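Local coordinates for amino acid ABC transporter, binding protein (Thermus thermophilus, PDB 3VV5) that binds the lysine analogue (S)-2-aminoethyl-L-cysteine as the solute-binding component of an amino acid ABC transporter, probably handing such ligands on for uptake, at residues V144-G149 and V165-R170; V125-K130 and D184-D189. All coordinates share one frame; numbering follows the deposited sequence.

Contact 1. Residues V144-G149 and V165-R170; sequences VGVQVG and VRTYQR
Val144-Gln147 and Val165-Tyr168 are the parallel strands of a beta-alpha-beta unit whose crossover is helix 151-158. Four backbone bonds pair them: Arg166 N to Val144 O, Val146 N to Arg166 O (3.0 Å, nearly straight at 169°), Tyr168 N to Val146 O and Val148 N to Tyr168 O. Apolar contact lies on the face turned to the crossover helix, where Val146 CG2 reaches Val165 CG1 at 3.6 Å, and Tyr152 and Met153 touch Val146. On the other face Tyr168 sets its ring edge at Val146 O, CD1 3.5 Å away, with CE1 3.8 Å from Gly145 CA; its OH bonds to Asp177. At the end of the strands Gln147, CG anti to the backbone N (chi1 -169°), makes the side-chain hydrogen bond across the contact: its extended chain carries NE2 to Gln169 O, just past strand 164-168, 3.0 Å away and tilted from that carbonyl's plane. The same NE2 bonds to Glu43, another pocket residue. Cut back to an alanine, this position would probably leave both acceptors without their shared donor and open a gap beside the bound L-thialysine. Together, pocket carboxylate and backbone carbonyl restrict how the amide turns.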
ATOM      1  N   VAL A 144      -2.351  20.748   2.055  1.00 19.73           N
ATOM      2  CA  VAL A 144      -2.478  19.378   1.573  1.00 19.70           C
ATOM      3  C   VAL A 144      -2.164  18.367   2.686  1.00 18.88           C
ATOM      4  O   VAL A 144      -1.174  18.517   3.405  1.00 20.16           O
ATOM      5  CB  VAL A 144      -1.601  19.159   0.282  1.00 20.06           C
ATOM      6  CG1 VAL A 144      -1.641  17.712  -0.209  1.00 20.92           C
ATOM      7  CG2 VAL A 144      -2.073  20.068  -0.830  1.00 20.01           C
ATOM      8  N   GLY A 145      -3.024  17.353   2.832  1.00 17.96           N
ATOM      9  CA  GLY A 145      -2.821  16.279   3.822  1.00 15.88           C
ATOM     10  C   GLY A 145      -2.321  14.985   3.178  1.00 15.15           C
ATOM     11  O   GLY A 145      -2.911  14.516   2.198  1.00 13.97           O
ATOM     12  N   VAL A 146      -1.244  14.422   3.739  1.00 14.28           N
ATOM     13  CA  VAL A 146      -0.660  13.120   3.303  1.00 14.78           C
ATOM     14  C   VAL A 146      -0.196  12.260   4.475  1.00 14.76           C
ATOM     15  O   VAL A 146       0.219  12.775   5.527  1.00 14.96           O
ATOM     16  CB  VAL A 146       0.579  13.322   2.405  1.00 14.69           C
ATOM     17  CG1 VAL A 146       0.182  13.884   1.072  1.00 14.77           C
ATOM     18  CG2 VAL A 146       1.568  14.247   3.092  1.00 16.47           C
ATOM     19  N   GLN A 147      -0.224  10.944   4.278  1.00 15.07           N
ATOM     20  CA  GLN A 147       0.399  10.024   5.216  1.00 15.49           C
ATOM     21  C   GLN A 147       1.926  10.166   5.208  1.00 15.67           C
ATOM     22  O   GLN A 147       2.530  10.274   4.139  1.00 15.84           O
ATOM     23  CB  GLN A 147       0.026   8.572   4.888  1.00 15.31           C
ATOM     24  CG  GLN A 147       0.451   7.647   5.994  1.00 16.39           C
ATOM     25  CD  GLN A 147       0.081   6.206   5.782  1.00 17.56           C
ATOM     26  OE1 GLN A 147      -0.361   5.800   4.698  1.00 16.96           O
ATOM     27  NE2 GLN A 147       0.275   5.404   6.829  1.00 18.40           N
ATOM     28  N   VAL A 148       2.540  10.139   6.396  1.00 15.63           N
ATOM     29  CA  VAL A 148       3.996  10.220   6.512  1.00 16.58           C
ATOM     30  C   VAL A 148       4.683   9.021   5.852  1.00 16.23           C
ATOM     31  O   VAL A 148       4.159   7.894   5.859  1.00 15.78           O
ATOM     32  CB  VAL A 148       4.475  10.357   7.999  1.00 17.45           C
ATOM     33  CG1 VAL A 148       4.131   9.101   8.811  1.00 17.40           C
ATOM     34  CG2 VAL A 148       5.980  10.685   8.064  1.00 19.36           C
ATOM     35  N   GLY A 149       5.837   9.288   5.251  1.00 15.89           N
ATOM     36  CA  GLY A 149       6.693   8.243   4.712  1.00 15.70           C
ATOM     37  C   GLY A 149       6.175   7.663   3.411  1.00 14.68           C
ATOM     38  O   GLY A 149       6.622   6.612   2.993  1.00 14.81           O
ATOM     39  N   VAL A 165       2.089  21.259   3.931  1.00 24.93           N
ATOM     40  CA  VAL A 165       1.898  19.819   3.800  1.00 24.42           C
ATOM     41  C   VAL A 165       1.770  19.215   5.199  1.00 24.24           C
ATOM     42  O   VAL A 165       2.766  19.038   5.905  1.00 24.37           O
ATOM     43  CB  VAL A 165       3.046  19.139   3.005  1.00 24.37           C
ATOM     44  CG1 VAL A 165       2.739  17.648   2.775  1.00 23.21           C
ATOM     45  CG2 VAL A 165       3.302  19.843   1.677  1.00 24.19           C
ATOM     46  N   ARG A 166       0.531  18.926   5.592  1.00 24.07           N
ATOM     47  CA  ARG A 166       0.232  18.302   6.875  1.00 24.05           C
ATOM     48  C   ARG A 166       0.459  16.800   6.764  1.00 23.39           C
ATOM     49  O   ARG A 166      -0.043  16.170   5.832  1.00 22.35           O
ATOM     50  CB  ARG A 166      -1.226  18.533   7.255  1.00 24.70           C
ATOM     51  CG  ARG A 166      -1.630  19.986   7.461  1.00 28.75           C
ATOM     52  CD  ARG A 166      -1.823  20.302   8.946  1.00 33.68           C
ATOM     53  NE  ARG A 166      -2.129  21.721   9.133  1.00 38.20           N
ATOM     54  CZ  ARG A 166      -3.359  22.241   9.142  1.00 37.66           C
ATOM     55  NH1 ARG A 166      -4.427  21.467   8.996  1.00 36.47           N
ATOM     56  NH2 ARG A 166      -3.515  23.546   9.308  1.00 36.71           N
ATOM     57  N   THR A 167       1.189  16.234   7.715  1.00 22.63           N
ATOM     58  CA  THR A 167       1.530  14.813   7.669  1.00 22.92           C
ATOM     59  C   THR A 167       0.740  14.017   8.715  1.00 22.39           C
ATOM     60  O   THR A 167       0.477  14.508   9.819  1.00 23.12           O
ATOM     61  CB  THR A 167       3.048  14.578   7.823  1.00 23.03           C
ATOM     62  OG1 THR A 167       3.503  15.190   9.036  1.00 25.77           O
ATOM     63  CG2 THR A 167       3.820  15.182   6.644  1.00 23.48           C
ATOM     64  N   TYR A 168       0.346  12.797   8.363  1.00 21.15           N
ATOM     65  CA  TYR A 168      -0.507  11.979   9.236  1.00 20.34           C
ATOM     66  C   TYR A 168       0.125  10.613   9.427  1.00 20.02           C
ATOM     67  O   TYR A 168       0.767  10.096   8.513  1.00 18.88           O
ATOM     68  CB  TYR A 168      -1.933  11.848   8.652  1.00 20.29           C
ATOM     69  CG  TYR A 168      -2.663  13.179   8.565  1.00 20.18           C
ATOM     70  CD1 TYR A 168      -2.394  14.087   7.535  1.00 19.61           C
ATOM     71  CD2 TYR A 168      -3.593  13.544   9.532  1.00 21.30           C
ATOM     72  CE1 TYR A 168      -3.035  15.322   7.481  1.00 20.78           C
ATOM     73  CE2 TYR A 168      -4.248  14.778   9.484  1.00 22.25           C
ATOM     74  CZ  TYR A 168      -3.958  15.661   8.460  1.00 21.81           C
ATOM     75  OH  TYR A 168      -4.605  16.874   8.424  1.00 22.61           O
ATOM     76  N   GLN A 169      -0.045  10.031  10.611  1.00 19.69           N
ATOM     77  CA  GLN A 169       0.458   8.682  10.852  1.00 19.99           C
ATOM     78  C   GLN A 169      -0.310   7.672  10.008  1.00 19.19           C
ATOM     79  O   GLN A 169       0.275   6.747   9.459  1.00 18.98           O
ATOM     80  CB  GLN A 169       0.353   8.302  12.327  1.00 20.66           C
ATOM     81  CG  GLN A 169       0.964   6.923  12.623  1.00 24.45           C
ATOM     82  CD  GLN A 169       1.398   6.751  14.060  1.00 28.96           C
ATOM     83  OE1 GLN A 169       0.861   7.391  14.967  1.00 30.22           O
ATOM     84  NE2 GLN A 169       2.373   5.869  14.280  1.00 30.76           N
ATOM     85  N   ARG A 170      -1.620   7.861   9.921  1.00 18.49           N
ATOM     86  CA  ARG A 170      -2.475   6.950   9.194  1.00 18.67           C
ATOM     87  C   ARG A 170      -3.271   7.711   8.149  1.00 18.16           C
ATOM     88  O   ARG A 170      -3.851   8.774   8.416  1.00 16.82           O
ATOM     89  CB  ARG A 170      -3.402   6.159  10.141  1.00 18.36           C
ATOM     90  CG  ARG A 170      -2.645   5.189  11.076  1.00 20.84           C
ATOM     91  CD  ARG A 170      -3.552   4.559  12.146  1.00 23.73           C
ATOM     92  NE  ARG A 170      -3.920   5.524  13.180  1.00 26.05           N
ATOM     93  CZ  ARG A 170      -3.170   5.828  14.239  1.00 27.87           C
ATOM     94  NH1 ARG A 170      -3.596   6.739  15.108  1.00 29.06           N
ATOM     95  NH2 ARG A 170      -1.993   5.234  14.426  1.00 28.75           N
TER
HETATM   96  O   HOH W   1       3.103   6.106   8.076  1.00 27.86           O

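Contact 2. Residues V125-K130 and D184-D189; sequences VIVSRK and DTWITD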
ATOM      1  N   VAL A 125      -3.652  10.216  -6.353  1.00 15.04           N
ATOM      2  CA  VAL A 125      -4.698  11.123  -6.834  1.00 15.19           C
ATOM      3  C   VAL A 125      -4.984  12.269  -5.862  1.00 15.31           C
ATOM      4  O   VAL A 125      -4.867  12.138  -4.639  1.00 13.87           O
ATOM      5  CB  VAL A 125      -6.064  10.394  -7.172  1.00 15.15           C
ATOM      6  CG1 VAL A 125      -5.957   9.549  -8.443  1.00 17.22           C
ATOM      7  CG2 VAL A 125      -6.567   9.546  -5.987  1.00 17.30           C
ATOM      8  N   ILE A 126      -5.376  13.397  -6.440  1.00 15.94           N
ATOM      9  CA  ILE A 126      -5.824  14.535  -5.669  1.00 15.64           C
ATOM     10  C   ILE A 126      -7.269  14.266  -5.324  1.00 15.80           C
ATOM     11  O   ILE A 126      -8.060  13.937  -6.195  1.00 15.95           O
ATOM     12  CB  ILE A 126      -5.707  15.839  -6.495  1.00 16.15           C
ATOM     13  CG1 ILE A 126      -4.250  16.302  -6.513  1.00 15.38           C
ATOM     14  CG2 ILE A 126      -6.653  16.944  -5.953  1.00 15.20           C
ATOM     15  CD1 ILE A 126      -3.965  17.436  -7.467  1.00 17.51           C
ATOM     16  N   VAL A 127      -7.611  14.354  -4.043  1.00 15.65           N
ATOM     17  CA  VAL A 127      -9.021  14.362  -3.680  1.00 16.10           C
ATOM     18  C   VAL A 127      -9.364  15.545  -2.783  1.00 16.80           C
ATOM     19  O   VAL A 127      -8.659  15.852  -1.814  1.00 15.74           O
ATOM     20  CB  VAL A 127      -9.608  12.939  -3.255  1.00 17.17           C
ATOM     21  CG1 VAL A 127      -8.517  11.854  -3.054  1.00 16.06           C
ATOM     22  CG2 VAL A 127     -10.635  13.000  -2.163  1.00 15.30           C
ATOM     23  N   SER A 128     -10.440  16.230  -3.153  1.00 17.34           N
ATOM     24  CA  SER A 128     -10.851  17.427  -2.428  1.00 18.36           C
ATOM     25  C   SER A 128     -12.334  17.371  -2.142  1.00 18.71           C
ATOM     26  O   SER A 128     -13.018  16.421  -2.526  1.00 18.55           O
ATOM     27  CB  SER A 128     -10.538  18.696  -3.250  1.00 18.12           C
ATOM     28  OG  SER A 128      -9.179  18.729  -3.675  1.00 18.88           O
ATOM     29  N   ARG A 129     -12.836  18.396  -1.464  1.00 19.78           N
ATOM     30  CA  ARG A 129     -14.277  18.549  -1.345  1.00 20.77           C
ATOM     31  C   ARG A 129     -14.756  19.031  -2.713  1.00 21.21           C
ATOM     32  O   ARG A 129     -13.957  19.548  -3.494  1.00 21.34           O
ATOM     33  CB  ARG A 129     -14.648  19.515  -0.201  1.00 20.62           C
ATOM     34  CG  ARG A 129     -14.222  19.001   1.192  1.00 21.21           C
ATOM     35  CD  ARG A 129     -14.609  19.952   2.341  1.00 21.51           C
ATOM     36  NE  ARG A 129     -13.920  21.240   2.250  1.00 24.26           N
ATOM     37  CZ  ARG A 129     -12.634  21.436   2.550  1.00 24.77           C
ATOM     38  NH1 ARG A 129     -11.863  20.432   2.970  1.00 25.28           N
ATOM     39  NH2 ARG A 129     -12.109  22.642   2.436  1.00 25.42           N
ATOM     40  N   LYS A 130     -16.031  18.839  -3.029  1.00 22.05           N
ATOM     41  CA  LYS A 130     -16.559  19.351  -4.297  1.00 22.98           C
ATOM     42  C   LYS A 130     -16.324  20.861  -4.410  1.00 23.37           C
ATOM     43  O   LYS A 130     -16.525  21.599  -3.444  1.00 22.99           O
ATOM     44  CB  LYS A 130     -18.024  18.957  -4.449  1.00 23.56           C
ATOM     45  CG  LYS A 130     -18.164  17.665  -5.230  1.00 24.97           C
ATOM     46  CD  LYS A 130     -19.412  16.913  -4.891  1.00 29.19           C
ATOM     47  CE  LYS A 130     -19.654  15.832  -5.915  1.00 29.67           C
ATOM     48  NZ  LYS A 130     -18.491  14.901  -6.045  1.00 31.63           N
ATOM     49  N   ASP A 184      -7.332  21.235   2.531  1.00 19.89           N
ATOM     50  CA  ASP A 184      -8.025  21.462   1.261  1.00 19.73           C
ATOM     51  C   ASP A 184      -8.055  20.225   0.374  1.00 18.96           C
ATOM     52  O   ASP A 184      -8.960  20.057  -0.451  1.00 18.93           O
ATOM     53  CB  ASP A 184      -7.327  22.573   0.481  1.00 20.39           C
ATOM     54  CG  ASP A 184      -7.529  23.941   1.104  1.00 22.79           C
ATOM     55  OD1 ASP A 184      -8.689  24.419   1.123  1.00 26.78           O
ATOM     56  OD2 ASP A 184      -6.529  24.537   1.549  1.00 23.24           O
ATOM     57  N   THR A 185      -7.048  19.376   0.534  1.00 18.48           N
ATOM     58  CA  THR A 185      -6.783  18.296  -0.417  1.00 17.15           C
ATOM     59  C   THR A 185      -6.088  17.135   0.286  1.00 15.94           C
ATOM     60  O   THR A 185      -5.241  17.346   1.132  1.00 15.18           O
ATOM     61  CB  THR A 185      -5.936  18.826  -1.598  1.00 18.25           C
ATOM     62  OG1 THR A 185      -6.771  19.637  -2.445  1.00 19.43           O
ATOM     63  CG2 THR A 185      -5.346  17.665  -2.446  1.00 17.55           C
ATOM     64  N   TRP A 186      -6.474  15.908  -0.076  1.00 15.26           N
ATOM     65  CA  TRP A 186      -5.850  14.685   0.413  1.00 13.94           C
ATOM     66  C   TRP A 186      -5.230  13.989  -0.792  1.00 13.70           C
ATOM     67  O   TRP A 186      -5.903  13.828  -1.815  1.00 14.84           O
ATOM     68  CB  TRP A 186      -6.967  13.825   1.034  1.00 14.01           C
ATOM     69  CG  TRP A 186      -6.636  12.419   1.446  1.00 13.56           C
ATOM     70  CD1 TRP A 186      -5.476  11.950   2.012  1.00 15.02           C
ATOM     71  CD2 TRP A 186      -7.531  11.301   1.370  1.00 14.48           C
ATOM     72  NE1 TRP A 186      -5.613  10.592   2.305  1.00 14.22           N
ATOM     73  CE2 TRP A 186      -6.859  10.178   1.909  1.00 13.94           C
ATOM     74  CE3 TRP A 186      -8.847  11.147   0.899  1.00 14.40           C
ATOM     75  CZ2 TRP A 186      -7.458   8.907   1.978  1.00 15.55           C
ATOM     76  CZ3 TRP A 186      -9.435   9.884   0.956  1.00 17.68           C
ATOM     77  CH2 TRP A 186      -8.743   8.785   1.501  1.00 14.58           C
ATOM     78  N   ILE A 187      -3.940  13.644  -0.721  1.00 12.95           N
ATOM     79  CA  ILE A 187      -3.313  12.926  -1.817  1.00 11.83           C
ATOM     80  C   ILE A 187      -3.142  11.497  -1.367  1.00 11.73           C
ATOM     81  O   ILE A 187      -2.503  11.232  -0.344  1.00 12.28           O
ATOM     82  CB  ILE A 187      -1.963  13.528  -2.285  1.00 11.82           C
ATOM     83  CG1 ILE A 187      -2.168  14.945  -2.858  1.00 11.98           C
ATOM     84  CG2 ILE A 187      -1.345  12.638  -3.376  1.00 12.10           C
ATOM     85  CD1 ILE A 187      -0.884  15.569  -3.408  1.00 14.80           C
ATOM     86  N   THR A 188      -3.734  10.570  -2.122  1.00 11.90           N
ATOM     87  CA  THR A 188      -3.735   9.177  -1.708  1.00 12.19           C
ATOM     88  C   THR A 188      -3.835   8.284  -2.923  1.00 12.37           C
ATOM     89  O   THR A 188      -3.832   8.761  -4.051  1.00 13.07           O
ATOM     90  CB  THR A 188      -4.920   8.902  -0.717  1.00 12.61           C
ATOM     91  OG1 THR A 188      -4.783   7.611  -0.109  1.00 15.77           O
ATOM     92  CG2 THR A 188      -6.255   8.999  -1.427  1.00 12.28           C
ATOM     93  N   ASP A 189      -3.981   6.985  -2.673  1.00 12.68           N
ATOM     94  CA  ASP A 189      -4.114   5.979  -3.719  1.00 12.04           C
ATOM     95  C   ASP A 189      -5.482   6.034  -4.386  1.00 12.54           C
ATOM     96  O   ASP A 189      -6.501   6.167  -3.700  1.00 11.54           O
ATOM     97  CB  ASP A 189      -3.880   4.607  -3.097  1.00 11.86           C
ATOM     98  CG  ASP A 189      -4.048   3.492  -4.080  1.00 13.75           C
ATOM     99  OD1 ASP A 189      -3.026   3.049  -4.683  1.00 15.29           O
ATOM    100  OD2 ASP A 189      -5.205   3.050  -4.236  1.00 15.41           O
TER
HETATM  101  O   HOH W   2     -11.523  20.836  -0.579  1.00 24.26           O
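Strand 120-129 is the antiparallel strand in the sheet of this lobe of a type II periplasmic binding fold, and it pairs here with strand 185-189. Val125 with Thr188 and Val127 with Trp186 are the hydrogen-bonded pairs. Val125 N gives to Thr188 O at 2.7 Å and Thr188 N returns to Val125 O at 3.2 Å; Val127 N reaches Trp186 O, and Trp186 N meets Val127 O at 2.8 Å in an almost straight bond (174°). Between them Ile126 faces Ile187 in a non-hydrogen-bonded pair.

The side chains of Val127, Trp186 and Thr188 share one face. Trp186 has CG anti to its backbone N (chi1 172°), which lays the indole beside Val127, CE3 to CG2 at 4.0 Å. Thr188 CG2 sits over the centre of the indole, 3.5 Å above its plane, and also meets Val127 CG1. Asp171 accepts from Trp186 NE1 through one carboxylate oxygen and bonds Thr188 OG1 through the other, fixing the turn of both. On the other face Ile126 CG2 packs against Thr185 CG2 at 3.8 Å, while Ser128 OG and Thr185 OG1 stand 2.9 Å apart, Ser128 OG also bonding to Pro133 O. At the far end a water links Arg129 N to Asp184 O and lies over the guanidinium face. Arg129 and Asp184 stop short of a salt bridge; NH1 bonds to Ile183 O and Leu178 O, and Asp184 OD2 to Val143 N.

Helices 171-180 and 190-200 pack on the Val127-Trp186 face, Asp189 capping the second through Val192 N. Strand 206-222 runs along the other edge of strand 120-129, bonding to Ile126 and Ser128, so strand 120-129 lies between two antiparallel neighbours.

From the N terminus the chain first lays down 125-130, then 144-149, crosses helix 151-158 to 165-170, and passes helix 171-180 before 184-189. Contact 1 therefore closes a short loop of 15 intervening residues, nested wholly within the 53-residue loop that contact 2 closes. The two contacts join in one sheet because strand 143-147 also neighbours strand 185-189: Gly145 N lies 2.8 Å from Thr185 O, a probable hydrogen bond. The order runs 164-168, 143-147, 185-189, 120-129, 206-222, with 120-129 antiparallel to the neighbours on both sides. Their centres, those of contacts 1 and 2, are about 12 Å apart.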